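Local coordinates for lysosome-associated membrane glycoprotein 1 (Mus musculus, PDB 5GV0) that is a glycoprotein of the lysosomal membrane whose luminal domains probably take part in its assembly with other LAMP molecules, at residues V87-T92 against K131-N136; L25-L30 against P99-S104; P2-Y7 against V137-V142; A19-Q24 against L69-G74. All blocks are in the same frame, centred on the assembly; numbering follows the deposited sequence.

Overall arrangement
All four contacts bring together parts of one luminal LAMP domain, an all-strand fold without helices. Interactions 1, 2 and 4 cross the interior between its two curled sheets: strands 14-30 and 133-138 on one side, 67-76, 81-92 and 100-105 on the other. Interaction 3 stays with the first sheet, where the N-terminal residues cover the corner between strands 133-138 and 140-144. Interactions 1 and 2 lie close, centres about 6 Å apart, while 2 and 3 are about 21 Å apart; interaction 4 sits near the centre of the domain. In sequence, interaction 3 encloses the rest, interaction 4 closes before interaction 1 opens, and interaction 2 crosses both, so the packing joins strands far apart in sequence.

Interaction 1 of 4, residues V87-T92 against K131-N136; sequences VRLNMT and KMLSLN. With NAG (2-acetamido-2-deoxy-beta-D-glucopyranose), chain E; SO4 (sulfate ion), chain B.
On the outer surface of the LAMP beta-prism, the flat guanidinium of Arg88 has the glycan over one face and a sulfate at its edge. N2 of the N-acetylglucosamine stands 4.3 Å above the guanidinium plane, over its centre, and the methyl C8 covers the same group, while the sulfur lies in the plane. Arg88 NH1 gives sulfate O4 a nearly straight bond of 2.7 Å (168°); NH2 reaches O1 at a longer 3.3 Å and O4 only weakly. NH2 also makes a salt bridge to Glu70, so the group is held between a carboxylate and an anion that probably came from the crystallisation liquor. The sugar itself is N-linked, Asn90 ND2 joined to its C1.

The inner surface of the same strand, 81-92, carries Val87 and Leu89 toward strand 133-138 of the other sheet. No hydrogen bond joins the two segments, and the meeting is one of methyls. Leu89 and Leu133 share a conformation, CG anti to the backbone N in both (chi1 near 174°), which sends each branch across the gap; their CD2 atoms meet at 3.9 Å as the side chains cross obliquely. Two residues away on each strand, Val87 CG2 meets Leu135 CD2 at 4.0 Å. All four residues are buried, and Leu71 and Ile103 extend the apolar layer. On the far side of strand 133-138, Ser134 OG donates to Asn136 OD1 at 3.1 Å, coming in tilted 33° from the carbonyl plane.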
loop_
_atom_site.group_PDB
_atom_site.type_symbol
_atom_site.label_atom_id
_atom_site.label_comp_id
_atom_site.label_asym_id
_atom_site.label_seq_id
_atom_site.Cartn_x
_atom_site.Cartn_y
_atom_site.Cartn_z
ATOM N N VAL A 87 -0.904 3.377 -6.541
ATOM C CA VAL A 87 -2.027 3.218 -5.633
ATOM C C VAL A 87 -3.327 3.464 -6.395
ATOM O O VAL A 87 -3.425 4.424 -7.164
ATOM C CB VAL A 87 -1.933 4.196 -4.440
ATOM C CG1 VAL A 87 -3.287 4.346 -3.727
ATOM C CG2 VAL A 87 -0.848 3.747 -3.475
ATOM N N ARG A 88 -4.302 2.583 -6.197
ATOM C CA ARG A 88 -5.653 2.770 -6.719
ATOM C C ARG A 88 -6.631 2.678 -5.567
ATOM O O ARG A 88 -6.565 1.739 -4.777
ATOM C CB ARG A 88 -6.020 1.710 -7.767
ATOM C CG ARG A 88 -5.133 1.650 -8.987
ATOM C CD ARG A 88 -5.851 0.953 -10.143
ATOM N NE ARG A 88 -5.937 -0.498 -9.987
ATOM C CZ ARG A 88 -6.713 -1.278 -10.734
ATOM N NH1 ARG A 88 -7.486 -0.742 -11.670
ATOM N NH2 ARG A 88 -6.728 -2.590 -10.539
ATOM N N LEU A 89 -7.545 3.634 -5.478
ATOM C CA LEU A 89 -8.566 3.605 -4.444
ATOM C C LEU A 89 -9.955 3.799 -5.034
ATOM O O LEU A 89 -10.205 4.777 -5.735
ATOM C CB LEU A 89 -8.288 4.688 -3.397
ATOM C CG LEU A 89 -9.346 4.851 -2.303
ATOM C CD1 LEU A 89 -9.344 3.660 -1.354
ATOM C CD2 LEU A 89 -9.127 6.147 -1.544
ATOM N N ASN A 90 -10.851 2.854 -4.759
ATOM C CA ASN A 90 -12.276 3.044 -5.007
ATOM C C ASN A 90 -12.951 3.258 -3.667
ATOM O O ASN A 90 -12.697 2.508 -2.725
ATOM C CB ASN A 90 -12.909 1.833 -5.697
ATOM C CG ASN A 90 -12.492 1.679 -7.142
ATOM O OD1 ASN A 90 -11.892 2.573 -7.742
ATOM N ND2 ASN A 90 -12.822 0.524 -7.712
ATOM N N MET A 91 -13.817 4.255 -3.561
ATOM C CA MET A 91 -14.455 4.479 -2.277
ATOM C C MET A 91 -15.862 5.027 -2.406
ATOM O O MET A 91 -16.171 5.764 -3.337
ATOM C CB MET A 91 -13.596 5.427 -1.444
ATOM C CG MET A 91 -13.940 5.444 0.026
ATOM S SD MET A 91 -12.623 6.227 0.969
ATOM C CE MET A 91 -12.932 5.530 2.586
ATOM N N THR A 92 -16.718 4.660 -1.458
ATOM C CA THR A 92 -18.018 5.296 -1.332
ATOM C C THR A 92 -18.101 6.010 0.018
ATOM O O THR A 92 -17.949 5.388 1.071
ATOM C CB THR A 92 -19.166 4.285 -1.469
ATOM O OG1 THR A 92 -19.189 3.770 -2.805
ATOM C CG2 THR A 92 -20.499 4.957 -1.178
ATOM N N LYS A 131 -3.594 15.503 -4.366
ATOM C CA LYS A 131 -3.747 16.662 -3.487
ATOM C C LYS A 131 -4.639 16.347 -2.309
ATOM O O LYS A 131 -4.443 16.884 -1.214
ATOM C CB LYS A 131 -4.332 17.860 -4.245
ATOM C CG LYS A 131 -3.379 18.521 -5.190
ATOM C CD LYS A 131 -3.997 19.793 -5.729
ATOM C CE LYS A 131 -3.145 20.388 -6.829
ATOM N NZ LYS A 131 -3.784 21.622 -7.355
ATOM N N MET A 132 -5.616 15.473 -2.540
ATOM C CA MET A 132 -6.648 15.180 -1.560
ATOM C C MET A 132 -6.450 13.857 -0.829
ATOM O O MET A 132 -7.198 13.547 0.083
ATOM C CB MET A 132 -8.015 15.180 -2.245
ATOM C CG MET A 132 -8.392 16.526 -2.851
ATOM S SD MET A 132 -8.588 17.800 -1.584
ATOM C CE MET A 132 -7.264 18.918 -2.023
ATOM N N LEU A 133 -5.452 13.071 -1.220
ATOM C CA LEU A 133 -5.294 11.740 -0.628
ATOM C C LEU A 133 -3.845 11.392 -0.343
ATOM O O LEU A 133 -3.001 11.456 -1.236
ATOM C CB LEU A 133 -5.880 10.671 -1.552
ATOM C CG LEU A 133 -5.641 9.215 -1.138
ATOM C CD1 LEU A 133 -6.448 8.859 0.109
ATOM C CD2 LEU A 133 -5.995 8.278 -2.283
ATOM N N SER A 134 -3.551 11.007 0.892
ATOM C CA SER A 134 -2.260 10.398 1.174
ATOM C C SER A 134 -2.466 8.995 1.726
ATOM O O SER A 134 -3.479 8.699 2.373
ATOM C CB SER A 134 -1.432 11.246 2.145
ATOM O OG SER A 134 -2.073 11.378 3.397
ATOM N N LEU A 135 -1.515 8.121 1.422
ATOM C CA LEU A 135 -1.461 6.803 2.026
ATOM C C LEU A 135 -0.435 6.855 3.136
ATOM O O LEU A 135 0.760 7.006 2.876
ATOM C CB LEU A 135 -1.085 5.740 0.997
ATOM C CG LEU A 135 -0.848 4.332 1.547
ATOM C CD1 LEU A 135 -2.133 3.723 2.102
ATOM C CD2 LEU A 135 -0.240 3.436 0.473
ATOM N N ASN A 136 -0.908 6.759 4.372
ATOM C CA ASN A 136 -0.029 6.800 5.528
ATOM C C ASN A 136 0.427 5.398 5.880
ATOM O O ASN A 136 -0.364 4.543 6.278
ATOM C CB ASN A 136 -0.735 7.485 6.698
ATOM C CG ASN A 136 -1.089 8.922 6.377
ATOM O OD1 ASN A 136 -0.564 9.499 5.420
ATOM N ND2 ASN A 136 -1.969 9.514 7.176
HETATM C C1 NAG E . -12.505 0.201 -9.077
HETATM C C2 NAG E . -11.590 -1.022 -9.117
HETATM C C3 NAG E . -11.309 -1.426 -10.563
HETATM C C4 NAG E . -12.613 -1.594 -11.333
HETATM C C5 NAG E . -13.464 -0.337 -11.195
HETATM C C6 NAG E . -14.819 -0.468 -11.849
HETATM C C7 NAG E . -9.958 -1.424 -7.322
HETATM C C8 NAG E . -8.657 -0.994 -6.717
HETATM N N2 NAG E . -10.348 -0.753 -8.410
HETATM O O3 NAG E . -10.593 -2.655 -10.567
HETATM O O4 NAG E . -12.337 -1.821 -12.711
HETATM O O5 NAG E . -13.696 -0.070 -9.805
HETATM O O6 NAG E . -15.655 -1.369 -11.134
HETATM O O7 NAG E . -10.624 -2.342 -6.850
HETATM S S SO4 B . -8.952 -3.897 -13.493
HETATM O O1 SO4 B . -8.007 -4.698 -12.718
HETATM O O2 SO4 B . -8.475 -3.795 -14.869
HETATM O O3 SO4 B . -10.267 -4.532 -13.479
HETATM O O4 SO4 B . -9.057 -2.560 -12.914
#

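Interaction 2 of 4, residues L25-L30 against P99-S104; sequences LNITYL and PTFSIS
Between Ile27 and Ile103 the two backbones stand 10.1 Å apart, CA to CA, and run at a steep angle to each other, with no hydrogen bond between them. That gap is bridged by side chains, and the end of Ile27 does most of the bridging. Its CG1 is anti to the backbone N (chi1 -176°), and from there the chain extends straight across, so that CD1 comes to 3.5 Å from Phe101 CZ and 3.6 Å from Phe101 CE2. The phenyl ring approaches from the opposite direction, and the methyl meets it obliquely at those two atoms.

This is sheet-on-sheet packing in the LAMP beta-prism: strand 14-30 belongs to the mixed sheet, strand 100-105 to the antiparallel one, and the contact lies away from the centre of the domain. Ile27 CD1 also touches Ile103 CD1, at 4.0 Å, so one methyl is shared by two residues set two positions apart on the facing strand. Phe41 flanks Ile27 within its own sheet, while Leu93 packs on the ring of Phe101 and Leu133 on Ile103. Between the two apolar residues of strand 100-105, Ser102 turns to the outer surface, where its OG hydrogen-bonds with Asn90 OD1, beside the N-linked glycan.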
loop_
_atom_site.group_PDB
_atom_site.type_symbol
_atom_site.label_atom_id
_atom_site.label_comp_id
_atom_site.label_asym_id
_atom_site.label_seq_id
_atom_site.Cartn_x
_atom_site.Cartn_y
_atom_site.Cartn_z
ATOM N N LEU A 25 -5.625 5.548 5.225
ATOM C CA LEU A 25 -5.935 6.511 4.172
ATOM C C LEU A 25 -6.312 7.841 4.800
ATOM O O LEU A 25 -7.158 7.894 5.681
ATOM C CB LEU A 25 -7.068 6.004 3.286
ATOM C CG LEU A 25 -6.824 4.655 2.614
ATOM C CD1 LEU A 25 -8.139 4.089 2.128
ATOM C CD2 LEU A 25 -5.850 4.820 1.462
ATOM N N ASN A 26 -5.677 8.912 4.351
ATOM C CA ASN A 26 -6.018 10.253 4.801
ATOM C C ASN A 26 -6.653 10.977 3.623
ATOM O O ASN A 26 -5.978 11.270 2.631
ATOM C CB ASN A 26 -4.768 10.981 5.316
ATOM C CG ASN A 26 -5.061 12.376 5.854
ATOM O OD1 ASN A 26 -5.842 13.131 5.280
ATOM N ND2 ASN A 26 -4.408 12.728 6.956
ATOM N N ILE A 27 -7.954 11.231 3.711
ATOM C CA ILE A 27 -8.676 11.787 2.574
ATOM C C ILE A 27 -9.388 13.091 2.922
ATOM O O ILE A 27 -10.092 13.202 3.935
ATOM C CB ILE A 27 -9.690 10.766 1.997
ATOM C CG1 ILE A 27 -10.366 11.348 0.756
ATOM C CG2 ILE A 27 -10.710 10.322 3.046
ATOM C CD1 ILE A 27 -10.918 10.303 -0.173
ATOM N N THR A 28 -9.161 14.092 2.078
ATOM C CA THR A 28 -9.837 15.373 2.190
ATOM C C THR A 28 -10.885 15.449 1.091
ATOM O O THR A 28 -10.575 15.204 -0.071
ATOM C CB THR A 28 -8.844 16.531 2.073
ATOM O OG1 THR A 28 -7.873 16.431 3.123
ATOM C CG2 THR A 28 -9.555 17.867 2.172
ATOM N N TYR A 29 -12.126 15.767 1.449
ATOM C CA TYR A 29 -13.189 15.803 0.454
ATOM C C TYR A 29 -14.304 16.782 0.801
ATOM O O TYR A 29 -14.408 17.257 1.928
ATOM C CB TYR A 29 -13.769 14.400 0.251
ATOM C CG TYR A 29 -14.530 13.824 1.427
ATOM C CD1 TYR A 29 -13.867 13.197 2.478
ATOM C CD2 TYR A 29 -15.920 13.872 1.468
ATOM C CE1 TYR A 29 -14.566 12.649 3.538
ATOM C CE2 TYR A 29 -16.626 13.328 2.525
ATOM C CZ TYR A 29 -15.943 12.718 3.556
ATOM O OH TYR A 29 -16.631 12.170 4.612
ATOM N N LEU A 30 -15.123 17.081 -0.203
ATOM C CA LEU A 30 -16.272 17.965 -0.056
ATOM C C LEU A 30 -17.509 17.189 0.357
ATOM O O LEU A 30 -17.905 16.242 -0.321
ATOM C CB LEU A 30 -16.543 18.701 -1.370
ATOM C CG LEU A 30 -15.606 19.846 -1.743
ATOM C CD1 LEU A 30 -15.898 20.341 -3.152
ATOM C CD2 LEU A 30 -15.747 20.975 -0.740
ATOM N N PRO A 99 -20.427 10.865 -3.798
ATOM C CA PRO A 99 -20.333 9.708 -2.899
ATOM C C PRO A 99 -19.352 8.638 -3.369
ATOM O O PRO A 99 -18.537 8.161 -2.576
ATOM C CB PRO A 99 -21.762 9.153 -2.892
ATOM C CG PRO A 99 -22.620 10.301 -3.305
ATOM C CD PRO A 99 -21.803 11.082 -4.277
ATOM N N THR A 100 -19.444 8.266 -4.640
ATOM C CA THR A 100 -18.643 7.177 -5.183
ATOM C C THR A 100 -17.615 7.721 -6.164
ATOM O O THR A 100 -17.957 8.405 -7.134
ATOM C CB THR A 100 -19.530 6.124 -5.862
ATOM O OG1 THR A 100 -20.355 5.502 -4.860
ATOM C CG2 THR A 100 -18.683 5.065 -6.535
ATOM N N PHE A 101 -16.348 7.426 -5.893
ATOM C CA PHE A 101 -15.253 8.003 -6.659
ATOM C C PHE A 101 -14.039 7.088 -6.670
ATOM O O PHE A 101 -13.984 6.095 -5.941
ATOM C CB PHE A 101 -14.860 9.361 -6.076
ATOM C CG PHE A 101 -14.414 9.282 -4.652
ATOM C CD1 PHE A 101 -15.333 9.394 -3.627
ATOM C CD2 PHE A 101 -13.084 9.062 -4.336
ATOM C CE1 PHE A 101 -14.939 9.308 -2.312
ATOM C CE2 PHE A 101 -12.682 8.975 -3.021
ATOM C CZ PHE A 101 -13.611 9.097 -2.007
ATOM N N SER A 102 -13.064 7.442 -7.501
ATOM C CA SER A 102 -11.775 6.761 -7.535
ATOM C C SER A 102 -10.656 7.787 -7.513
ATOM O O SER A 102 -10.808 8.882 -8.043
ATOM C CB SER A 102 -11.647 5.872 -8.774
ATOM O OG SER A 102 -12.521 4.762 -8.705
ATOM N N ILE A 103 -9.544 7.426 -6.881
ATOM C CA ILE A 103 -8.321 8.225 -6.907
ATOM C C ILE A 103 -7.172 7.279 -7.199
ATOM O O ILE A 103 -7.100 6.199 -6.618
ATOM C CB ILE A 103 -8.058 8.952 -5.575
ATOM C CG1 ILE A 103 -9.218 9.893 -5.234
ATOM C CG2 ILE A 103 -6.733 9.725 -5.659
ATOM C CD1 ILE A 103 -9.198 10.388 -3.789
ATOM N N SER A 104 -6.291 7.656 -8.116
ATOM C CA SER A 104 -5.138 6.826 -8.406
ATOM C C SER A 104 -3.874 7.642 -8.596
ATOM O O SER A 104 -3.917 8.861 -8.795
ATOM C CB SER A 104 -5.380 5.984 -9.655
ATOM O OG SER A 104 -5.565 6.810 -10.787
#

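Interaction 3 of 4, residues P2-Y7 against V137-V142; sequences PTVSKY and VFSVQV
Pro2 and Phe138 carry most of this contact, with the CD corner of the proline over one face of the phenyl ring. Pro2 CD is 4.0 Å from the centroid of the Phe138 ring and 20° off its normal, a CH-pi contact displaced toward the rim. The neighbouring Pro2 CG rests against the base of the side chain, 3.6 Å from Phe138 CB. Because Phe138 has CG anti to its own backbone N (chi1 -175°), the ring projects toward the N-terminal residues and presents its face to the pyrrolidine.

The backbone here forms a classic beta bulge: Phe138 and Ser139 both face Ala22 of strand 14-30, and both hydrogen-bond to it through their backbones. The chain turns a corner at Ser139, and the strands before and after it both pair with strand 14-30 of the mixed sheet. Pro2 also packs on Ala22, the residue that the bulge faces.

Val4 makes a smaller, more exposed contact. Its CG2 comes to 3.8 Å from Ser139 OG, a van der Waals touch of methyl on hydroxyl. Ser139 OG stands between the backbone N and the carbonyl carbon (chi1 70°), which raises it toward Val4, while Val140, the next residue, points the other way to pack against Met21, Tyr119 and Cys121.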
loop_
_atom_site.group_PDB
_atom_site.type_symbol
_atom_site.label_atom_id
_atom_site.label_comp_id
_atom_site.label_asym_id
_atom_site.label_seq_id
_atom_site.Cartn_x
_atom_site.Cartn_y
_atom_site.Cartn_z
ATOM N N PRO A 2 -3.124 2.664 13.480
ATOM C CA PRO A 2 -3.689 1.554 12.708
ATOM C C PRO A 2 -3.074 0.219 13.110
ATOM O O PRO A 2 -1.952 0.145 13.616
ATOM C CB PRO A 2 -3.336 1.906 11.257
ATOM C CG PRO A 2 -2.162 2.820 11.365
ATOM C CD PRO A 2 -2.317 3.575 12.651
ATOM N N THR A 3 -3.829 -0.839 12.871
ATOM C CA THR A 3 -3.422 -2.178 13.245
ATOM C C THR A 3 -2.463 -2.792 12.223
ATOM O O THR A 3 -2.691 -2.693 11.018
ATOM C CB THR A 3 -4.659 -3.066 13.390
ATOM O OG1 THR A 3 -5.502 -2.535 14.422
ATOM C CG2 THR A 3 -4.269 -4.500 13.726
ATOM N N VAL A 4 -1.386 -3.410 12.704
ATOM C CA VAL A 4 -0.463 -4.150 11.834
ATOM C C VAL A 4 -1.129 -5.424 11.336
ATOM O O VAL A 4 -1.575 -6.244 12.138
ATOM C CB VAL A 4 0.849 -4.510 12.564
ATOM C CG1 VAL A 4 1.707 -5.441 11.715
ATOM C CG2 VAL A 4 1.613 -3.253 12.928
ATOM N N SER A 5 -1.206 -5.576 10.015
ATOM C CA SER A 5 -1.806 -6.746 9.393
ATOM C C SER A 5 -0.787 -7.440 8.518
ATOM O O SER A 5 0.115 -6.795 7.968
ATOM C CB SER A 5 -3.028 -6.357 8.562
ATOM O OG SER A 5 -3.996 -5.722 9.378
ATOM N N LYS A 6 -0.934 -8.750 8.380
ATOM C CA LYS A 6 -0.013 -9.542 7.585
ATOM C C LYS A 6 -0.646 -9.954 6.268
ATOM O O LYS A 6 -1.846 -10.235 6.180
ATOM C CB LYS A 6 0.446 -10.765 8.383
ATOM C CG LYS A 6 1.148 -10.373 9.680
ATOM C CD LYS A 6 1.815 -11.551 10.368
ATOM C CE LYS A 6 2.406 -11.123 11.705
ATOM N NZ LYS A 6 3.295 -9.936 11.562
ATOM N N TYR A 7 0.177 -9.968 5.229
ATOM C CA TYR A 7 -0.275 -10.292 3.883
ATOM C C TYR A 7 0.709 -11.225 3.197
ATOM O O TYR A 7 1.921 -11.063 3.326
ATOM C CB TYR A 7 -0.438 -9.018 3.048
ATOM C CG TYR A 7 -1.301 -7.947 3.685
ATOM C CD1 TYR A 7 -2.675 -7.938 3.496
ATOM C CD2 TYR A 7 -0.739 -6.941 4.457
ATOM C CE1 TYR A 7 -3.471 -6.957 4.067
ATOM C CE2 TYR A 7 -1.523 -5.961 5.031
ATOM C CZ TYR A 7 -2.887 -5.975 4.831
ATOM O OH TYR A 7 -3.671 -4.992 5.397
ATOM N N VAL A 137 1.715 5.166 5.652
ATOM C CA VAL A 137 2.360 3.906 5.974
ATOM C C VAL A 137 2.929 4.076 7.362
ATOM O O VAL A 137 4.019 4.625 7.544
ATOM C CB VAL A 137 3.457 3.547 4.963
ATOM C CG1 VAL A 137 4.032 2.186 5.290
ATOM C CG2 VAL A 137 2.891 3.553 3.552
ATOM N N PHE A 138 2.159 3.637 8.343
ATOM C CA PHE A 138 2.466 3.909 9.737
ATOM C C PHE A 138 3.661 3.074 10.172
ATOM O O PHE A 138 4.564 3.570 10.852
ATOM C CB PHE A 138 1.235 3.627 10.605
ATOM C CG PHE A 138 1.419 3.986 12.039
ATOM C CD1 PHE A 138 1.240 5.291 12.463
ATOM C CD2 PHE A 138 1.770 3.021 12.969
ATOM C CE1 PHE A 138 1.414 5.624 13.793
ATOM C CE2 PHE A 138 1.943 3.346 14.298
ATOM C CZ PHE A 138 1.767 4.648 14.708
ATOM N N SER A 139 3.669 1.811 9.764
ATOM C CA SER A 139 4.856 0.973 9.894
ATOM C C SER A 139 4.789 -0.110 8.835
ATOM O O SER A 139 3.707 -0.433 8.338
ATOM C CB SER A 139 4.967 0.357 11.288
ATOM O OG SER A 139 3.972 -0.626 11.483
ATOM N N VAL A 140 5.937 -0.670 8.475
ATOM C CA VAL A 140 5.948 -1.607 7.368
ATOM C C VAL A 140 7.188 -2.478 7.347
ATOM O O VAL A 140 8.297 -2.014 7.608
ATOM C CB VAL A 140 5.831 -0.854 6.018
ATOM C CG1 VAL A 140 6.936 0.205 5.890
ATOM C CG2 VAL A 140 5.849 -1.808 4.836
ATOM N N GLN A 141 6.978 -3.755 7.065
ATOM C CA GLN A 141 8.026 -4.582 6.492
ATOM C C GLN A 141 7.411 -5.190 5.239
ATOM O O GLN A 141 6.305 -5.735 5.297
ATOM C CB GLN A 141 8.523 -5.648 7.469
ATOM C CG GLN A 141 9.710 -6.438 6.914
ATOM C CD GLN A 141 10.425 -7.252 7.963
ATOM O OE1 GLN A 141 9.930 -7.432 9.081
ATOM N NE2 GLN A 141 11.604 -7.758 7.609
ATOM N N VAL A 142 8.086 -5.057 4.099
ATOM C CA VAL A 142 7.482 -5.490 2.847
ATOM C C VAL A 142 8.542 -5.980 1.865
ATOM O O VAL A 142 9.676 -5.489 1.836
ATOM C CB VAL A 142 6.621 -4.354 2.218
ATOM C CG1 VAL A 142 7.483 -3.168 1.806
ATOM C CG2 VAL A 142 5.812 -4.874 1.035
#

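Interaction 4 of 4, residues A19-Q24 against L69-G74; sequences ASMALQ and LELQFG
Apolar contact comes first, and it centres on one methyl. Leu71 CD1 meets Met21 CE at 3.9 Å and Leu23 CD1 at 4.2 Å, tip to tip in both cases, with the two partners coming from alternate residues of strand 14-30. Met21 reaches that far because its chain is extended beyond CG. All three residues are buried close to the centre of the domain, where the mixed and antiparallel sheets of the LAMP beta-prism face each other; Leu60 and Val140 also pack on Met21, and Leu84 and Val87 on Leu71.

Side-chain hydrogen bonds lie on the faces turned away from the contact. On strand 67-76, Gln72 NE2 donates to Glu70 OE1 at 2.9 Å (162°); the acceptor lies in the plane of the Gln72 amide, whereas the donor sits above the carboxylate plane, 42° out of it. On strand 14-30, Gln24 hydrogen-bonds with Asn42 and Asn136, both in neighbouring strands.

The meeting between the strands therefore rests on dispersion and burial alone, with no directional bond fixing how they lie against each other, while behind it the Gln72 amide would be expected to help stabilise the charge of the buried Glu70 carboxylate.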
loop_
_atom_site.group_PDB
_atom_site.type_symbol
_atom_site.label_atom_id
_atom_site.label_comp_id
_atom_site.label_asym_id
_atom_site.label_seq_id
_atom_site.Cartn_x
_atom_site.Cartn_y
_atom_site.Cartn_z
ATOM N N ALA A 19 4.099 -9.007 3.426
ATOM C CA ALA A 19 4.001 -7.709 4.072
ATOM C C ALA A 19 3.460 -7.834 5.477
ATOM O O ALA A 19 2.566 -8.641 5.758
ATOM C CB ALA A 19 3.135 -6.772 3.262
ATOM N N SER A 20 4.030 -7.028 6.359
ATOM C CA SER A 20 3.516 -6.823 7.701
ATOM C C SER A 20 3.461 -5.324 7.884
ATOM O O SER A 20 4.503 -4.666 7.984
ATOM C CB SER A 20 4.407 -7.487 8.750
ATOM O OG SER A 20 3.904 -7.238 10.047
ATOM N N MET A 21 2.261 -4.757 7.864
ATOM C CA MET A 21 2.183 -3.308 7.821
ATOM C C MET A 21 0.885 -2.754 8.357
ATOM O O MET A 21 -0.154 -3.423 8.335
ATOM C CB MET A 21 2.397 -2.808 6.386
ATOM C CG MET A 21 1.434 -3.374 5.366
ATOM S SD MET A 21 1.998 -2.947 3.706
ATOM C CE MET A 21 0.772 -3.795 2.721
ATOM N N ALA A 22 0.980 -1.516 8.836
ATOM C CA ALA A 22 -0.157 -0.752 9.317
ATOM C C ALA A 22 -0.376 0.425 8.378
ATOM O O ALA A 22 0.534 1.233 8.174
ATOM C CB ALA A 22 0.089 -0.274 10.749
ATOM N N LEU A 23 -1.574 0.512 7.805
ATOM C CA LEU A 23 -1.875 1.490 6.766
ATOM C C LEU A 23 -3.111 2.310 7.087
ATOM O O LEU A 23 -4.040 1.828 7.730
ATOM C CB LEU A 23 -2.079 0.798 5.422
ATOM C CG LEU A 23 -0.968 -0.116 4.903
ATOM C CD1 LEU A 23 -1.459 -0.801 3.649
ATOM C CD2 LEU A 23 0.295 0.670 4.619
ATOM N N GLN A 24 -3.119 3.545 6.601
ATOM C CA GLN A 24 -4.199 4.480 6.867
ATOM C C GLN A 24 -4.385 5.391 5.669
ATOM O O GLN A 24 -3.411 5.926 5.141
ATOM C CB GLN A 24 -3.873 5.284 8.117
ATOM C CG GLN A 24 -4.798 6.437 8.428
ATOM C CD GLN A 24 -4.306 7.188 9.640
ATOM O OE1 GLN A 24 -3.504 8.113 9.524
ATOM N NE2 GLN A 24 -4.747 6.762 10.817
ATOM N N LEU A 69 -8.696 -0.725 -1.864
ATOM C CA LEU A 69 -7.368 -0.147 -2.026
ATOM C C LEU A 69 -6.449 -1.143 -2.694
ATOM O O LEU A 69 -6.293 -2.255 -2.191
ATOM C CB LEU A 69 -6.784 0.250 -0.672
ATOM C CG LEU A 69 -5.307 0.672 -0.696
ATOM C CD1 LEU A 69 -5.138 2.021 -1.382
ATOM C CD2 LEU A 69 -4.731 0.714 0.722
ATOM N N GLU A 70 -5.821 -0.752 -3.802
ATOM C CA GLU A 70 -4.840 -1.632 -4.436
ATOM C C GLU A 70 -3.479 -0.972 -4.459
ATOM O O GLU A 70 -3.323 0.179 -4.886
ATOM C CB GLU A 70 -5.246 -2.023 -5.856
ATOM C CG GLU A 70 -4.264 -3.035 -6.486
ATOM C CD GLU A 70 -4.719 -3.521 -7.842
ATOM O OE1 GLU A 70 -4.661 -2.729 -8.800
ATOM O OE2 GLU A 70 -5.139 -4.695 -7.946
ATOM N N LEU A 71 -2.493 -1.716 -3.983
ATOM C CA LEU A 71 -1.101 -1.306 -4.039
ATOM C C LEU A 71 -0.451 -2.033 -5.193
ATOM O O LEU A 71 -0.638 -3.246 -5.362
ATOM C CB LEU A 71 -0.376 -1.634 -2.740
ATOM C CG LEU A 71 -1.020 -1.120 -1.463
ATOM C CD1 LEU A 71 -0.169 -1.511 -0.268
ATOM C CD2 LEU A 71 -1.206 0.385 -1.540
ATOM N N GLN A 72 0.305 -1.302 -5.998
ATOM C CA GLN A 72 1.012 -1.897 -7.120
ATOM C C GLN A 72 2.501 -1.729 -6.912
ATOM O O GLN A 72 2.975 -0.629 -6.643
ATOM C CB GLN A 72 0.569 -1.261 -8.440
ATOM C CG GLN A 72 -0.928 -1.331 -8.658
ATOM C CD GLN A 72 -1.333 -1.199 -10.111
ATOM O OE1 GLN A 72 -0.562 -0.730 -10.946
ATOM N NE2 GLN A 72 -2.553 -1.622 -10.422
ATOM N N PHE A 73 3.228 -2.833 -7.005
ATOM C CA PHE A 73 4.671 -2.825 -6.841
ATOM C C PHE A 73 5.331 -3.081 -8.186
ATOM O O PHE A 73 4.849 -3.885 -8.986
ATOM C CB PHE A 73 5.112 -3.881 -5.822
ATOM C CG PHE A 73 4.644 -3.597 -4.430
ATOM C CD1 PHE A 73 3.372 -3.971 -4.021
ATOM C CD2 PHE A 73 5.462 -2.929 -3.539
ATOM C CE1 PHE A 73 2.928 -3.687 -2.732
ATOM C CE2 PHE A 73 5.026 -2.644 -2.255
ATOM C CZ PHE A 73 3.763 -3.022 -1.852
ATOM N N GLY A 74 6.429 -2.380 -8.428
ATOM C CA GLY A 74 7.189 -2.555 -9.644
ATOM C C GLY A 74 8.629 -2.850 -9.321
ATOM O O GLY A 74 9.068 -2.760 -8.177
#